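D-isomer specific 2-hydroxyacid dehydrogenase family protein (Aeromonas salmonicida subsp. salmonicida, PDB 3HG7) probably binds NAD and acts as an oxidoreductase on 2-hydroxy acids of D configuration. Local coordinates at residues D36-A41 with K59-K64; P101-Y106 with F227-G232; E258-P263 with T277-A282; V294-R299 with Q304-K309. The protein carries 1 engineered substitution. One frame throughout, in Å; residues are numbered along the deposited sequence.

Contact 1: D36-A41 with K59-K64; sequences DNQSDA and KPLLAK
Leu61 pushes its forked end between Gln38 and Ala41, which lie on one side of a short helix and both direct their CB atoms at it. CD1 presses on Ala41 CB at 3.3 Å, tighter than ordinary van der Waals contact, in the buried part of the contact, and both methyls lie about equally far from the aliphatic part of Gln38, with Leu61 CD2 and Gln38 CG 4.0 Å apart. Because the CG of Gln38 is trans to its own backbone N (chi1 -180°) and the chain beyond it is stretched out, Gln38 and Leu61 pass alongside each other in opposite directions, and the amide is carried on as far as Pro60, at the exposed margin. There the two side chains cross at a slant, Gln38 OE1 resting 3.7 Å from Pro60 CG. The amide nitrogen looks elsewhere: NE2 is hydrogen-bonded to Glu42 OE2, and the other oxygen of Glu42 forms a salt bridge with Lys64, so one carboxylate is held from both segments.

The setting is the five-stranded parallel sheet of the first alpha/beta domain, whose strand order 2-1-3-4-5 is that of a flavodoxin-like fold. Helix 38-44 follows edge strand 30-34, and Ala41 and Leu61 both pack on Leu11 of strand 6-11. The helix starts with Asn37 as N-cap. Its OD1 accepts from Asp40 N at 2.8 Å with an N-H...O angle of 163°, and this nearly straight bond ties down the first turn, from which Gln38 projects.

Contact 2: P101-Y106 with F227-G232; sequences PLMSEY and FNVGRG
Tyr106 reaches from its helix across to Val229 and Phe227, and its side chain can be read outward from CB. With CG trans to the backbone N (chi1 174°), the ring is laid past the end of the strand. CD2 comes first, 4.1 Å from Val229 CG1. One atom further out, CE2 approaches the same methyl more closely, at 3.7 Å, and also stands 4.1 Å from Phe227 CD1. It meets Phe227 at the ring edge, near the plane of that ring, as the two aromatic side chains slide by each other in opposite directions. The hydroxyl at the tip is hydrogen-bonded to Thr277, and His110, one helical turn on, meets the tyrosine ring with its plane inclined by about 50°.

One turn earlier, Met103 meets Val229 tip to tip. A bend at chi2 (-65°) places its SD 3.9 Å from Val229 CB. The terminal CE lies closer still to that CB, 3.4 Å away, but its position is doubtful because it also falls too near Ser281. Beyond Val229 the chain turns: Asn228 OD1 accepts from Gly230 N at 3.2 Å, forming an Asx turn, and Asn228 ND2 donates to Arg231 O. Arg231 in turn makes a salt bridge to Asp79.

A glycerol by Met103, probably from the crystallisation liquor, at most hints at a pocket. Strand 225-228 belongs to the seven-stranded parallel sheet of the nucleotide-binding domain, and a helix packed over the turn that leaves it fits the cleft region of a Rossmann-type D-2-hydroxyacid dehydrogenase.

Contact 3: E258-P263 with T277-A282; sequences EQEPLP and TPHNSA
Glu260 and His279 join two loops of the Rossmann-type domain, one after strand 251-254 and the other after strand 274-276, through a histidine-carboxylate hydrogen bond. Such a pairing of histidine with acid is familiar from the active sites of D-2-hydroxyacid dehydrogenases, and the arrangement here is consistent with that site. The first loop opens with Glu258, whose backbone N is held by Glu237. After Gln259 comes Glu260, the one residue of this loop to touch the other. Its chi1 of 24° is far from staggered, but the chain beyond CG is extended and delivers the carboxylate to the histidine. Phe257 N donates to OE1, which helps fix the rotation of the group and leaves OE2 turned to the ring. A cis peptide then leads into Pro261. Leu262 packs on Trp269, and the carbonyl of Pro263 accepts from the indole NH of the same tryptophan.

On the opposing loop, Pro278 centres an inverse gamma turn, closed by His279 N donating to Thr277 O at 2.8 Å. The far nitrogen of His279, NE2, makes a weak hydrogen bond to a glycerol. The carboxylate and imidazole planes stand 87° apart. Glu260 OE2 nevertheless lies at the ring edge, near its plane, with His279 ND1 donating to it across 2.4 Å, a separation so short that its exact value is doubtful, at a bent N-H...O angle of 139°.

Contact 4: V294-R299 with Q304-K309; sequences VRNYIR and QPLDGK
Asn296 holds the returning chain at Asp307 by both ends of its amide. OD1 accepts from Asp307 N at 2.9 Å, and ND2 donates to Asp307 O over the same distance, the carbonyl oxygen lying in the amide plane. A side chain thus pairs with the NH and CO of one residue, much as a neighbouring strand might. This is the close-packed part of the contact: Asn296 and Leu306 are buried, and Leu306 CD2 fits 3.7 Å from Asn296 O. Both residues lean on Trp70 of strand 70-73 and on Thr93 of strand 91-93, so helix 286-301 and the tail behind it cover part of the first domain's parallel sheet. Arg299 flanks this core. Its CG is anti to the carbonyl carbon (chi1 -67°), from where the straight chain carries NH1 past Asp307 CB, at 3.4 Å, to Asn296 OD1.

The solvent side is held more loosely. At the exposed Gln304, the backbone N donates to Arg299 O at 2.9 Å and brings the chain back alongside the helix. Arg299 and Asp307 point the same way, yet they form no ion pair, since Arg299 NH1 and Asp307 OD2 remain 4.7 Å from each other. Arg96 offers that carboxylate a long, weak partner instead.

Arg299 NH1 donates to Asn296 OD1 at 3.0 Å, coming from above the carbonyl plane. OD1 therefore receives two donors and ND2 serves Asp307 and Gln72, which implies an amide fixed in rotation, its buried polar atoms satisfied, and probably further polarised by the nearby arginine.

In the fold
Along the chain the four contacts follow one another in series, each closing before the next opens. Contacts 1 and 4, with centres 24 Å apart, belong to the domain of the five-stranded parallel sheet, to which helix 286-301 brings the chain back from the other domain. Contacts 2 and 3 are neighbours, about 12 Å between centres, and touch directly: Leu102 CB packs 3.8 Å from Ala282 CB. Both involve loops beyond strands of the seven-stranded sheet. Contact 2 is about 30 Å from contact 1 and 26 Å from contact 4, centre to centre. The His279-Glu260 pairing makes contacts 2 and 3 the likely active-site region, by analogy with relatives, while contacts 1 and 4 are structural packing in the other domain.

Contact 1: D36-A41 with K59-K64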
loop_
_atom_site.group_PDB
_atom_site.type_symbol
_atom_site.label_atom_id
_atom_site.label_comp_id
_atom_site.label_asym_id
_atom_site.label_seq_id
_atom_site.Cartn_x
_atom_site.Cartn_y
_atom_site.Cartn_z
ATOM N N ASP A 36 22.095 -11.942 4.380
ATOM C CA ASP A 36 21.922 -10.950 3.308
ATOM C C ASP A 36 21.665 -11.532 1.921
ATOM O O ASP A 36 21.374 -10.782 0.980
ATOM C CB ASP A 36 23.124 -9.982 3.248
ATOM C CG ASP A 36 23.040 -8.848 4.288
ATOM O OD1 ASP A 36 22.263 -8.931 5.264
ATOM O OD2 ASP A 36 23.782 -7.856 4.130
ATOM N N ASN A 37 21.788 -12.860 1.800
ATOM C CA ASN A 37 21.355 -13.566 0.606
ATOM C C ASN A 37 20.689 -14.897 0.938
ATOM O O ASN A 37 20.626 -15.292 2.112
ATOM C CB ASN A 37 22.536 -13.755 -0.372
ATOM C CG ASN A 37 23.635 -14.658 0.200
ATOM O OD1 ASN A 37 23.460 -15.328 1.236
ATOM N ND2 ASN A 37 24.797 -14.672 -0.469
ATOM N N GLN A 38 20.156 -15.566 -0.083
ATOM C CA GLN A 38 19.410 -16.797 0.152
ATOM C C GLN A 38 20.316 -17.936 0.571
ATOM O O GLN A 38 19.947 -18.732 1.439
ATOM C CB GLN A 38 18.529 -17.220 -1.042
ATOM C CG GLN A 38 17.765 -18.543 -0.704
ATOM C CD GLN A 38 16.942 -19.120 -1.835
ATOM O OE1 GLN A 38 16.218 -18.399 -2.540
ATOM N NE2 GLN A 38 17.048 -20.449 -2.019
ATOM N N SER A 39 21.510 -17.998 -0.015
ATOM C CA SER A 39 22.475 -19.028 0.308
ATOM C C SER A 39 22.848 -19.063 1.802
ATOM O O SER A 39 22.857 -20.136 2.434
ATOM C CB SER A 39 23.729 -18.884 -0.573
ATOM O OG SER A 39 24.667 -19.907 -0.247
ATOM N N ASP A 40 23.160 -17.898 2.369
ATOM C CA ASP A 40 23.467 -17.811 3.805
ATOM C C ASP A 40 22.241 -18.149 4.631
ATOM O O ASP A 40 22.346 -18.776 5.693
ATOM C CB ASP A 40 23.983 -16.418 4.203
ATOM C CG ASP A 40 25.403 -16.160 3.750
ATOM O OD1 ASP A 40 26.083 -17.103 3.281
ATOM O OD2 ASP A 40 25.845 -14.996 3.863
ATOM N N ALA A 41 21.065 -17.769 4.150
ATOM C CA ALA A 41 19.834 -18.082 4.883
ATOM C C ALA A 41 19.546 -19.581 4.950
ATOM O O ALA A 41 19.007 -20.071 5.955
ATOM C CB ALA A 41 18.672 -17.344 4.294
ATOM N N LYS A 59 9.761 -16.908 1.512
ATOM C CA LYS A 59 8.959 -17.960 0.869
ATOM C C LYS A 59 9.700 -19.219 0.389
ATOM O O LYS A 59 9.238 -20.330 0.696
ATOM C CB LYS A 59 8.037 -17.398 -0.238
ATOM C CG LYS A 59 7.086 -18.457 -0.834
ATOM C CD LYS A 59 6.121 -17.889 -1.880
ATOM C CE LYS A 59 5.016 -18.897 -2.182
ATOM N NZ LYS A 59 3.869 -18.249 -2.921
ATOM N N PRO A 60 10.842 -19.063 -0.339
ATOM C CA PRO A 60 11.628 -20.231 -0.777
ATOM C C PRO A 60 12.363 -20.967 0.352
ATOM O O PRO A 60 12.854 -22.075 0.144
ATOM C CB PRO A 60 12.665 -19.626 -1.740
ATOM C CG PRO A 60 12.690 -18.166 -1.428
ATOM C CD PRO A 60 11.306 -17.836 -1.014
ATOM N N LEU A 61 12.448 -20.354 1.526
ATOM C CA LEU A 61 13.174 -20.948 2.652
ATOM C C LEU A 61 12.205 -21.556 3.675
ATOM O O LEU A 61 12.628 -22.301 4.568
ATOM C CB LEU A 61 14.058 -19.875 3.314
ATOM C CG LEU A 61 15.247 -19.386 2.467
ATOM C CD1 LEU A 61 15.746 -18.022 2.848
ATOM C CD2 LEU A 61 16.369 -20.375 2.624
ATOM N N LEU A 62 10.914 -21.270 3.541
ATOM C CA LEU A 62 9.957 -21.569 4.623
ATOM C C LEU A 62 9.835 -23.048 4.971
ATOM O O LEU A 62 9.662 -23.377 6.149
ATOM C CB LEU A 62 8.556 -21.001 4.359
ATOM C CG LEU A 62 8.270 -19.634 4.961
ATOM C CD1 LEU A 62 6.830 -19.257 4.680
ATOM C CD2 LEU A 62 8.525 -19.615 6.448
ATOM N N ALA A 63 9.918 -23.938 3.969
ATOM C CA ALA A 63 9.846 -25.392 4.268
ATOM C C ALA A 63 10.959 -25.861 5.187
ATOM O O ALA A 63 10.797 -26.882 5.855
ATOM C CB ALA A 63 9.833 -26.241 2.995
ATOM N N LYS A 64 12.076 -25.127 5.246
ATOM C CA LYS A 64 13.208 -25.447 6.156
ATOM C C LYS A 64 13.089 -24.838 7.569
ATOM O O LYS A 64 13.886 -25.189 8.473
ATOM C CB LYS A 64 14.533 -24.968 5.545
ATOM C CG LYS A 64 14.903 -25.731 4.271
ATOM C CD LYS A 64 16.308 -25.431 3.826
ATOM C CE LYS A 64 16.703 -26.329 2.649
ATOM N NZ LYS A 64 18.061 -25.983 2.093
#

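Contact 2: P101-Y106 with F227-G232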
loop_
_atom_site.group_PDB
_atom_site.type_symbol
_atom_site.label_atom_id
_atom_site.label_comp_id
_atom_site.label_asym_id
_atom_site.label_seq_id
_atom_site.Cartn_x
_atom_site.Cartn_y
_atom_site.Cartn_z
ATOM N N PRO A 101 0.340 8.940 7.050
ATOM C CA PRO A 101 1.057 10.114 6.573
ATOM C C PRO A 101 1.782 9.933 5.240
ATOM O O PRO A 101 1.820 10.865 4.442
ATOM C CB PRO A 101 2.071 10.375 7.694
ATOM C CG PRO A 101 1.439 9.868 8.909
ATOM C CD PRO A 101 0.496 8.746 8.501
ATOM N N LEU A 102 2.370 8.760 5.002
ATOM C CA LEU A 102 3.101 8.524 3.781
ATOM C C LEU A 102 2.162 8.466 2.609
ATOM O O LEU A 102 2.477 9.005 1.530
ATOM C CB LEU A 102 3.895 7.203 3.892
ATOM C CG LEU A 102 5.143 7.376 4.745
ATOM C CD1 LEU A 102 5.683 5.925 5.034
ATOM C CD2 LEU A 102 6.221 8.203 4.073
ATOM N N MET A 103 0.994 7.855 2.809
ATOM C CA MET A 103 0.006 7.847 1.741
ATOM C C MET A 103 -0.590 9.228 1.458
ATOM O O MET A 103 -0.790 9.538 0.315
ATOM C CB MET A 103 -1.097 6.805 1.944
ATOM C CG MET A 103 -0.674 5.462 1.385
ATOM S SD MET A 103 -0.425 5.397 -0.402
ATOM C CE MET A 103 -0.345 3.609 -0.418
ATOM N N SER A 104 -0.845 10.043 2.485
ATOM C CA SER A 104 -1.253 11.466 2.247
ATOM C C SER A 104 -0.227 12.239 1.381
ATOM O O SER A 104 -0.596 12.986 0.467
ATOM C CB SER A 104 -1.442 12.183 3.569
ATOM O OG SER A 104 -2.720 11.884 4.086
ATOM N N GLU A 105 1.056 12.067 1.692
ATOM C CA GLU A 105 2.141 12.708 0.942
ATOM C C GLU A 105 2.160 12.287 -0.528
ATOM O O GLU A 105 2.335 13.108 -1.415
ATOM C CB GLU A 105 3.484 12.394 1.601
ATOM C CG GLU A 105 3.652 12.979 3.014
ATOM C CD GLU A 105 4.928 12.476 3.683
ATOM O OE1 GLU A 105 5.698 11.731 3.025
ATOM O OE2 GLU A 105 5.178 12.837 4.857
ATOM N N TYR A 106 1.991 10.991 -0.770
ATOM C CA TYR A 106 2.013 10.448 -2.124
ATOM C C TYR A 106 0.811 10.951 -2.902
ATOM O O TYR A 106 0.939 11.439 -4.044
ATOM C CB TYR A 106 1.966 8.908 -2.065
ATOM C CG TYR A 106 1.829 8.255 -3.415
ATOM C CD1 TYR A 106 2.962 7.897 -4.145
ATOM C CD2 TYR A 106 0.562 7.949 -3.931
ATOM C CE1 TYR A 106 2.849 7.275 -5.370
ATOM C CE2 TYR A 106 0.418 7.342 -5.157
ATOM C CZ TYR A 106 1.569 7.015 -5.866
ATOM O OH TYR A 106 1.470 6.415 -7.068
ATOM N N PHE A 227 -6.723 7.376 -8.192
ATOM C CA PHE A 227 -5.524 6.733 -7.608
ATOM C C PHE A 227 -5.842 5.305 -7.225
ATOM O O PHE A 227 -6.866 5.048 -6.563
ATOM C CB PHE A 227 -5.104 7.414 -6.307
ATOM C CG PHE A 227 -4.490 8.778 -6.485
ATOM C CD1 PHE A 227 -3.135 8.957 -6.285
ATOM C CD2 PHE A 227 -5.282 9.887 -6.792
ATOM C CE1 PHE A 227 -2.549 10.226 -6.445
ATOM C CE2 PHE A 227 -4.721 11.149 -6.950
ATOM C CZ PHE A 227 -3.349 11.321 -6.758
ATOM N N ASN A 228 -4.936 4.389 -7.557
ATOM C CA ASN A 228 -5.012 3.070 -6.966
ATOM C C ASN A 228 -3.743 2.737 -6.233
ATOM O O ASN A 228 -2.686 2.574 -6.850
ATOM C CB ASN A 228 -5.284 1.977 -7.980
ATOM C CG ASN A 228 -5.576 0.615 -7.292
ATOM O OD1 ASN A 228 -5.879 0.559 -6.092
ATOM N ND2 ASN A 228 -5.467 -0.460 -8.043
ATOM N N VAL A 229 -3.865 2.649 -4.916
ATOM C CA VAL A 229 -2.730 2.334 -4.063
ATOM C C VAL A 229 -3.005 1.098 -3.177
ATOM O O VAL A 229 -2.213 0.791 -2.285
ATOM C CB VAL A 229 -2.413 3.520 -3.173
ATOM C CG1 VAL A 229 -1.919 4.711 -4.006
ATOM C CG2 VAL A 229 -3.675 3.924 -2.427
ATOM N N GLY A 230 -4.133 0.419 -3.406
ATOM C CA GLY A 230 -4.468 -0.819 -2.688
ATOM C C GLY A 230 -3.824 -2.046 -3.314
ATOM O O GLY A 230 -2.696 -2.396 -2.979
ATOM N N ARG A 231 -4.535 -2.712 -4.221
ATOM C CA ARG A 231 -3.945 -3.826 -4.979
ATOM C C ARG A 231 -4.349 -3.689 -6.431
ATOM O O ARG A 231 -5.429 -3.178 -6.723
ATOM C CB ARG A 231 -4.394 -5.201 -4.443
ATOM C CG ARG A 231 -4.435 -5.364 -2.910
ATOM C CD ARG A 231 -3.044 -5.517 -2.258
ATOM N NE ARG A 231 -2.214 -6.553 -2.879
ATOM C CZ ARG A 231 -2.373 -7.869 -2.714
ATOM N NH1 ARG A 231 -3.353 -8.352 -1.948
ATOM N NH2 ARG A 231 -1.550 -8.715 -3.327
ATOM N N GLY A 232 -3.503 -4.165 -7.339
ATOM C CA GLY A 232 -3.786 -4.099 -8.766
ATOM C C GLY A 232 -5.189 -4.562 -9.114
ATOM O O GLY A 232 -5.791 -4.091 -10.082
#

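Contact 3: E258-P263 with T277-A282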
loop_
_atom_site.group_PDB
_atom_site.type_symbol
_atom_site.label_atom_id
_atom_site.label_comp_id
_atom_site.label_asym_id
_atom_site.label_seq_id
_atom_site.Cartn_x
_atom_site.Cartn_y
_atom_site.Cartn_z
ATOM N N GLU A 258 -1.848 -5.466 -11.582
ATOM C CA GLU A 258 -2.211 -6.891 -11.716
ATOM C C GLU A 258 -0.956 -7.778 -11.765
ATOM O O GLU A 258 -0.953 -8.892 -11.231
ATOM C CB GLU A 258 -3.075 -7.095 -12.977
ATOM C CG GLU A 258 -4.356 -7.909 -12.768
ATOM C CD GLU A 258 -5.591 -7.246 -13.402
ATOM O OE1 GLU A 258 -5.580 -6.960 -14.623
ATOM O OE2 GLU A 258 -6.576 -7.013 -12.665
ATOM N N GLN A 259 0.100 -7.276 -12.411
ATOM C CA GLN A 259 1.410 -7.945 -12.430
ATOM C C GLN A 259 2.538 -6.968 -12.032
ATOM O O GLN A 259 2.676 -5.902 -12.633
ATOM C CB GLN A 259 1.683 -8.537 -13.823
ATOM C CG GLN A 259 3.111 -9.066 -14.058
ATOM C CD GLN A 259 3.319 -10.516 -13.611
ATOM O OE1 GLN A 259 2.596 -11.424 -14.034
ATOM N NE2 GLN A 259 4.330 -10.737 -12.768
ATOM N N GLU A 260 3.326 -7.330 -11.022
ATOM C CA GLU A 260 4.536 -6.553 -10.671
ATOM C C GLU A 260 5.820 -7.371 -10.492
ATOM O O GLU A 260 5.785 -8.475 -9.936
ATOM C CB GLU A 260 4.318 -5.623 -9.477
ATOM C CG GLU A 260 3.215 -6.000 -8.546
ATOM C CD GLU A 260 2.827 -4.850 -7.642
ATOM O OE1 GLU A 260 1.785 -4.194 -7.891
ATOM O OE2 GLU A 260 3.571 -4.603 -6.676
ATOM N N PRO A 261 6.961 -6.826 -10.958
ATOM C CA PRO A 261 7.035 -5.530 -11.634
ATOM C C PRO A 261 6.161 -5.484 -12.891
ATOM O O PRO A 261 5.960 -6.516 -13.554
ATOM C CB PRO A 261 8.517 -5.394 -12.004
ATOM C CG PRO A 261 9.151 -6.707 -11.687
ATOM C CD PRO A 261 8.293 -7.371 -10.671
ATOM N N LEU A 262 5.638 -4.304 -13.205
ATOM C CA LEU A 262 4.857 -4.135 -14.420
ATOM C C LEU A 262 5.758 -4.496 -15.597
ATOM O O LEU A 262 6.815 -3.891 -15.764
ATOM C CB LEU A 262 4.339 -2.698 -14.530
ATOM C CG LEU A 262 3.366 -2.393 -15.667
ATOM C CD1 LEU A 262 2.041 -3.116 -15.447
ATOM C CD2 LEU A 262 3.158 -0.880 -15.781
ATOM N N PRO A 263 5.365 -5.517 -16.396
ATOM C CA PRO A 263 6.194 -5.948 -17.534
ATOM C C PRO A 263 6.526 -4.770 -18.429
ATOM O O PRO A 263 5.662 -3.911 -18.667
ATOM C CB PRO A 263 5.288 -6.922 -18.299
ATOM C CG PRO A 263 4.281 -7.382 -17.307
ATOM C CD PRO A 263 4.092 -6.259 -16.321
ATOM N N THR A 277 3.982 4.525 -10.647
ATOM C CA THR A 277 5.047 4.454 -9.664
ATOM C C THR A 277 5.280 2.989 -9.279
ATOM O O THR A 277 4.325 2.217 -9.213
ATOM C CB THR A 277 4.752 5.329 -8.441
ATOM O OG1 THR A 277 3.475 4.991 -7.863
ATOM C CG2 THR A 277 4.775 6.797 -8.850
ATOM N N PRO A 278 6.536 2.616 -8.980
ATOM C CA PRO A 278 6.847 1.177 -8.786
ATOM C C PRO A 278 6.541 0.647 -7.388
ATOM O O PRO A 278 7.450 0.230 -6.663
ATOM C CB PRO A 278 8.332 1.108 -9.099
ATOM C CG PRO A 278 8.870 2.490 -8.711
ATOM C CD PRO A 278 7.754 3.458 -9.027
ATOM N N HIS A 279 5.255 0.656 -7.026
ATOM C CA HIS A 279 4.796 0.181 -5.728
ATOM C C HIS A 279 5.642 0.718 -4.565
ATOM O O HIS A 279 6.199 -0.045 -3.774
ATOM C CB HIS A 279 4.735 -1.354 -5.724
ATOM C CG HIS A 279 3.783 -1.919 -4.717
ATOM N ND1 HIS A 279 3.478 -3.260 -4.658
ATOM C CD2 HIS A 279 3.046 -1.322 -3.748
ATOM C CE1 HIS A 279 2.612 -3.472 -3.680
ATOM N NE2 HIS A 279 2.327 -2.312 -3.115
ATOM N N ASN A 280 5.730 2.042 -4.466
ATOM C CA ASN A 280 6.563 2.665 -3.458
ATOM C C ASN A 280 5.881 3.874 -2.816
ATOM O O ASN A 280 6.546 4.754 -2.262
ATOM C CB ASN A 280 7.976 2.973 -4.012
ATOM C CG ASN A 280 7.991 4.090 -5.050
ATOM O OD1 ASN A 280 6.933 4.556 -5.536
ATOM N ND2 ASN A 280 9.194 4.532 -5.406
ATOM N N SER A 281 4.545 3.890 -2.862
ATOM C CA SER A 281 3.775 5.018 -2.282
ATOM C C SER A 281 3.974 5.132 -0.764
ATOM O O SER A 281 3.949 6.239 -0.206
ATOM C CB SER A 281 2.281 4.918 -2.654
ATOM O OG SER A 281 1.675 3.730 -2.105
ATOM N N ALA A 282 4.184 4.000 -0.071
ATOM C CA ALA A 282 4.354 4.073 1.364
ATOM C C ALA A 282 5.274 2.956 1.836
ATOM O O ALA A 282 4.812 1.871 2.145
ATOM C CB ALA A 282 2.988 4.006 2.069
#

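Contact 4: V294-R299 with Q304-K309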
loop_
_atom_site.group_PDB
_atom_site.type_symbol
_atom_site.label_atom_id
_atom_site.label_comp_id
_atom_site.label_asym_id
_atom_site.label_seq_id
_atom_site.Cartn_x
_atom_site.Cartn_y
_atom_site.Cartn_z
ATOM N N VAL A 294 9.371 -4.983 18.153
ATOM C CA VAL A 294 9.669 -5.043 19.588
ATOM C C VAL A 294 8.398 -5.084 20.464
ATOM O O VAL A 294 8.372 -5.809 21.456
ATOM C CB VAL A 294 10.639 -3.898 19.997
ATOM C CG1 VAL A 294 10.725 -3.736 21.515
ATOM C CG2 VAL A 294 12.003 -4.146 19.377
ATOM N N ARG A 295 7.345 -4.354 20.091
ATOM C CA ARG A 295 6.087 -4.415 20.863
ATOM C C ARG A 295 5.472 -5.818 20.746
ATOM O O ARG A 295 5.022 -6.388 21.731
ATOM C CB ARG A 295 5.079 -3.305 20.455
ATOM C CG ARG A 295 5.479 -1.877 20.845
ATOM C CD ARG A 295 4.338 -0.846 20.598
ATOM N NE ARG A 295 3.516 -1.194 19.435
ATOM C CZ ARG A 295 3.494 -0.523 18.284
ATOM N NH1 ARG A 295 2.719 -0.946 17.288
ATOM N NH2 ARG A 295 4.242 0.563 18.124
ATOM N N ASN A 296 5.483 -6.375 19.533
ATOM C CA ASN A 296 5.004 -7.737 19.312
ATOM C C ASN A 296 5.872 -8.777 20.006
ATOM O O ASN A 296 5.366 -9.783 20.493
ATOM C CB ASN A 296 4.888 -8.041 17.813
ATOM C CG ASN A 296 3.461 -7.846 17.271
ATOM O OD1 ASN A 296 2.476 -7.785 18.027
ATOM N ND2 ASN A 296 3.351 -7.793 15.951
ATOM N N TYR A 297 7.175 -8.526 20.076
ATOM C CA TYR A 297 8.090 -9.445 20.762
ATOM C C TYR A 297 7.736 -9.566 22.249
ATOM O O TYR A 297 7.647 -10.673 22.790
ATOM C CB TYR A 297 9.550 -9.007 20.574
ATOM C CG TYR A 297 10.531 -9.899 21.296
ATOM C CD1 TYR A 297 10.927 -11.110 20.748
ATOM C CD2 TYR A 297 11.084 -9.513 22.512
ATOM C CE1 TYR A 297 11.828 -11.926 21.414
ATOM C CE2 TYR A 297 11.979 -10.307 23.183
ATOM C CZ TYR A 297 12.344 -11.522 22.641
ATOM O OH TYR A 297 13.241 -12.342 23.296
ATOM N N ILE A 298 7.519 -8.426 22.898
ATOM C CA ILE A 298 7.049 -8.425 24.305
ATOM C C ILE A 298 5.768 -9.243 24.523
ATOM O O ILE A 298 5.682 -9.995 25.496
ATOM C CB ILE A 298 6.840 -6.997 24.860
ATOM C CG1 ILE A 298 8.098 -6.136 24.721
ATOM C CG2 ILE A 298 6.345 -7.045 26.335
ATOM C CD1 ILE A 298 9.368 -6.732 25.276
ATOM N N ARG A 299 4.787 -9.105 23.634
ATOM C CA ARG A 299 3.556 -9.911 23.719
ATOM C C ARG A 299 3.875 -11.387 23.473
ATOM O O ARG A 299 3.468 -12.277 24.229
ATOM C CB ARG A 299 2.513 -9.420 22.700
ATOM C CG ARG A 299 1.916 -8.013 22.936
ATOM C CD ARG A 299 1.515 -7.419 21.590
ATOM N NE ARG A 299 0.935 -6.075 21.684
ATOM C CZ ARG A 299 1.025 -5.141 20.738
ATOM N NH1 ARG A 299 1.687 -5.370 19.600
ATOM N NH2 ARG A 299 0.461 -3.952 20.928
ATOM N N GLN A 304 0.966 -13.675 24.879
ATOM C CA GLN A 304 -0.195 -12.833 24.578
ATOM C C GLN A 304 -0.459 -12.603 23.080
ATOM O O GLN A 304 0.459 -12.751 22.249
ATOM C CB GLN A 304 -0.087 -11.510 25.352
ATOM C CG GLN A 304 -0.096 -11.795 26.872
ATOM C CD GLN A 304 -0.204 -10.564 27.743
ATOM O OE1 GLN A 304 -0.941 -10.564 28.738
ATOM N NE2 GLN A 304 0.527 -9.510 27.388
ATOM N N PRO A 305 -1.713 -12.257 22.717
ATOM C CA PRO A 305 -2.046 -12.111 21.287
ATOM C C PRO A 305 -1.204 -11.080 20.571
ATOM O O PRO A 305 -0.975 -9.983 21.090
ATOM C CB PRO A 305 -3.520 -11.667 21.299
ATOM C CG PRO A 305 -4.044 -12.044 22.624
ATOM C CD PRO A 305 -2.896 -12.030 23.582
ATOM N N LEU A 306 -0.736 -11.447 19.371
ATOM C CA LEU A 306 0.044 -10.546 18.540
ATOM C C LEU A 306 -0.834 -9.601 17.752
ATOM O O LEU A 306 -1.958 -9.964 17.371
ATOM C CB LEU A 306 0.973 -11.308 17.576
ATOM C CG LEU A 306 1.720 -12.491 18.189
ATOM C CD1 LEU A 306 2.631 -13.055 17.115
ATOM C CD2 LEU A 306 2.510 -11.924 19.369
ATOM N N ASP A 307 -0.318 -8.398 17.545
ATOM C CA ASP A 307 -0.990 -7.409 16.702
ATOM C C ASP A 307 -0.539 -7.616 15.266
ATOM O O ASP A 307 0.597 -8.024 15.013
ATOM C CB ASP A 307 -0.661 -5.985 17.153
ATOM C CG ASP A 307 -1.538 -4.908 16.444
ATOM O OD1 ASP A 307 -2.765 -5.120 16.273
ATOM O OD2 ASP A 307 -0.983 -3.867 16.055
ATOM N N GLY A 308 -1.450 -7.356 14.334
ATOM C CA GLY A 308 -1.177 -7.499 12.918
ATOM C C GLY A 308 -1.224 -8.958 12.514
ATOM O O GLY A 308 -0.699 -9.338 11.471
ATOM N N LYS A 309 -1.860 -9.773 13.343
ATOM C CA LYS A 309 -1.878 -11.199 13.119
ATOM C C LYS A 309 -2.712 -11.517 11.891
ATOM O O LYS A 309 -3.822 -10.997 11.727
ATOM C CB LYS A 309 -2.445 -11.948 14.340
ATOM C CG LYS A 309 -2.895 -13.339 14.010
ATOM C CD LYS A 309 -1.749 -14.291 14.124
ATOM C CE LYS A 309 -1.916 -15.111 15.374
ATOM N NZ LYS A 309 -2.360 -16.491 15.087
#